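Local coordinates for protein CcbJ (Streptomyces caelestis, PDB 4HGZ) that probably transfers a methyl group from S-adenosyl-L-methionine to a nitrogen atom of its substrate, as an N-methyltransferase, at residues A136-F141 and Y226-A231. Residues are numbered along the deposited sequence; the frame is centred on the assembly and turned at random.
Sequences AFNTLF and YRLRYA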
loop_
_atom_site.group_PDB
_atom_site.type_symbol
_atom_site.label_atom_id
_atom_site.label_comp_id
_atom_site.label_asym_id
_atom_site.label_seq_id
_atom_site.Cartn_x
_atom_site.Cartn_y
_atom_site.Cartn_z
ATOM N N ALA C 136 26.570 14.469 12.606
ATOM C CA ALA C 136 25.786 13.274 12.867
ATOM C C ALA C 136 24.279 13.504 12.755
ATOM O O ALA C 136 23.812 14.632 12.644
ATOM C CB ALA C 136 26.130 12.727 14.234
ATOM N N PHE C 137 23.529 12.411 12.763
ATOM C CA PHE C 137 22.069 12.441 12.721
ATOM C C PHE C 137 21.458 13.670 12.041
ATOM O O PHE C 137 20.895 14.543 12.701
ATOM C CB PHE C 137 21.492 12.274 14.128
ATOM C CG PHE C 137 20.081 11.757 14.139
ATOM C CD1 PHE C 137 19.695 10.740 13.262
ATOM C CD2 PHE C 137 19.138 12.268 15.027
ATOM C CE1 PHE C 137 18.387 10.241 13.264
ATOM C CE2 PHE C 137 17.823 11.775 15.036
ATOM C CZ PHE C 137 17.447 10.756 14.152
ATOM N N ASN C 138 21.564 13.718 10.718
ATOM C CA ASN C 138 20.863 14.714 9.904
ATOM C C ASN C 138 21.223 16.169 10.142
ATOM O O ASN C 138 20.491 17.060 9.719
ATOM C CB ASN C 138 19.348 14.546 10.026
ATOM C CG ASN C 138 18.869 13.226 9.468
ATOM O OD1 ASN C 138 19.407 12.723 8.486
ATOM N ND2 ASN C 138 17.861 12.653 10.097
ATOM N N THR C 139 22.342 16.431 10.801
ATOM C CA THR C 139 22.696 17.817 11.069
ATOM C C THR C 139 22.843 18.602 9.762
ATOM O O THR C 139 22.317 19.706 9.616
ATOM C CB THR C 139 23.953 17.938 11.928
ATOM O OG1 THR C 139 23.615 17.629 13.281
ATOM C CG2 THR C 139 24.490 19.367 11.894
ATOM N N LEU C 140 23.541 18.022 8.798
ATOM C CA LEU C 140 23.718 18.700 7.529
ATOM C C LEU C 140 22.379 19.057 6.926
ATOM O O LEU C 140 22.253 20.093 6.281
ATOM C CB LEU C 140 24.492 17.817 6.554
ATOM C CG LEU C 140 24.653 18.403 5.154
ATOM C CD1 LEU C 140 25.521 19.629 5.212
ATOM C CD2 LEU C 140 25.251 17.346 4.222
ATOM N N PHE C 141 21.379 18.194 7.110
ATOM C CA PHE C 141 20.078 18.407 6.459
ATOM C C PHE C 141 19.212 19.400 7.221
ATOM O O PHE C 141 18.040 19.588 6.898
ATOM C CB PHE C 141 19.323 17.090 6.263
ATOM C CG PHE C 141 19.944 16.171 5.237
ATOM C CD1 PHE C 141 20.917 16.629 4.360
ATOM C CD2 PHE C 141 19.533 14.850 5.130
ATOM C CE1 PHE C 141 21.482 15.773 3.404
ATOM C CE2 PHE C 141 20.093 13.988 4.175
ATOM C CZ PHE C 141 21.064 14.450 3.312
ATOM N N TYR C 226 10.485 20.384 13.849
ATOM C CA TYR C 226 11.750 20.360 13.142
ATOM C C TYR C 226 11.562 20.370 11.611
ATOM O O TYR C 226 10.460 20.182 11.107
ATOM C CB TYR C 226 12.645 19.210 13.650
ATOM C CG TYR C 226 12.216 17.822 13.237
ATOM C CD1 TYR C 226 12.684 17.258 12.063
ATOM C CD2 TYR C 226 11.347 17.072 14.024
ATOM C CE1 TYR C 226 12.301 15.996 11.677
ATOM C CE2 TYR C 226 10.957 15.799 13.643
ATOM C CZ TYR C 226 11.438 15.269 12.469
ATOM O OH TYR C 226 11.062 14.007 12.064
ATOM N N ARG C 227 12.638 20.628 10.883
ATOM C CA ARG C 227 12.580 20.731 9.438
ATOM C C ARG C 227 13.883 20.220 8.874
ATOM O O ARG C 227 14.937 20.551 9.383
ATOM C CB ARG C 227 12.408 22.188 8.995
ATOM C CG ARG C 227 11.107 22.847 9.416
ATOM C CD ARG C 227 10.981 24.252 8.830
ATOM N NE ARG C 227 9.675 24.845 9.122
ATOM C CZ ARG C 227 8.657 24.895 8.262
ATOM N NH1 ARG C 227 8.785 24.398 7.036
ATOM N NH2 ARG C 227 7.507 25.449 8.626
ATOM N N LEU C 228 13.803 19.411 7.822
ATOM C CA LEU C 228 14.988 18.947 7.117
ATOM C C LEU C 228 14.855 19.267 5.634
ATOM O O LEU C 228 13.751 19.328 5.104
ATOM C CB LEU C 228 15.151 17.427 7.273
ATOM C CG LEU C 228 15.180 16.864 8.690
ATOM C CD1 LEU C 228 15.061 15.361 8.650
ATOM C CD2 LEU C 228 16.440 17.288 9.436
ATOM N N ARG C 229 15.979 19.477 4.968
ATOM C CA ARG C 229 16.008 19.311 3.528
ATOM C C ARG C 229 16.995 18.211 3.265
ATOM O O ARG C 229 18.178 18.369 3.565
ATOM C CB ARG C 229 16.442 20.566 2.742
ATOM C CG ARG C 229 16.063 20.375 1.276
ATOM C CD ARG C 229 17.031 20.938 0.256
ATOM N NE ARG C 229 18.254 20.164 0.067
ATOM C CZ ARG C 229 18.661 19.676 -1.103
ATOM N NH1 ARG C 229 17.932 19.844 -2.200
ATOM N NH2 ARG C 229 19.805 19.015 -1.174
ATOM N N TYR C 230 16.526 17.097 2.707
ATOM C CA TYR C 230 17.431 15.969 2.491
ATOM C C TYR C 230 18.011 15.985 1.088
ATOM O O TYR C 230 17.523 16.692 0.207
ATOM C CB TYR C 230 16.735 14.635 2.768
ATOM C CG TYR C 230 15.484 14.409 1.959
ATOM C CD1 TYR C 230 15.551 13.944 0.654
ATOM C CD2 TYR C 230 14.235 14.657 2.500
ATOM C CE1 TYR C 230 14.405 13.739 -0.092
ATOM C CE2 TYR C 230 13.079 14.455 1.757
ATOM C CZ TYR C 230 13.176 13.998 0.464
ATOM O OH TYR C 230 12.038 13.789 -0.263
ATOM N N ALA C 231 19.070 15.214 0.886
ATOM C CA ALA C 231 19.619 15.044 -0.446
ATOM C C ALA C 231 19.696 13.561 -0.761
ATOM O O ALA C 231 19.858 12.729 0.134
ATOM C CB ALA C 231 20.982 15.651 -0.529
#
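Phe141 lays one face of its ring against the backbone of Tyr230 and Ala231. The CA of Tyr230 stands over the ring centre, 3.6 Å from the centroid and 13° off the ring normal, a CH-pi contact. The N of Ala231 lies over the same face, near the far end of the ring. Phe141 CG is anti to the carbonyl carbon and beside the backbone N (chi1 -69°), which points the ring at the chain beyond Arg229.

Apolar contacts lie beside this CH-pi contact. Tyr230 CB meets Phe141 CD2 at 3.7 Å, and Ala231 CB approaches Phe141 CE1 at 4.0 Å. The Tyr230 ring turns from Phe141 toward His201, to whose NE2 its OH is hydrogen-bonded. A methyl of Leu228, CD2, touches Asn138 CB at 4.0 Å, the two side chains crossing at about a right angle. Asn138 OD1 accepts from the backbone N of Leu171.

The mixed sheet, with strand order 3-2-1-4-5-7-6, has the Rossmann-like fold of class I AdoMet-dependent methyltransferases. Segment 136-141 lies in its loop between strand 130-135 and helix 146-159. Segment 226-231 covers the end of strand 221-229, an outer strand of the four-stranded antiparallel sheet, and the start of the link to helix 233-242. The contact docks that edge strand on the loop.

One backbone hydrogen bond ties them. Arg229 N donates to Phe141 O at 2.8 Å. The same oxygen receives a CA-H...O contact from Leu228 CA at 3.1 Å. The guanidinium of Arg229 forms a salt bridge with Glu235.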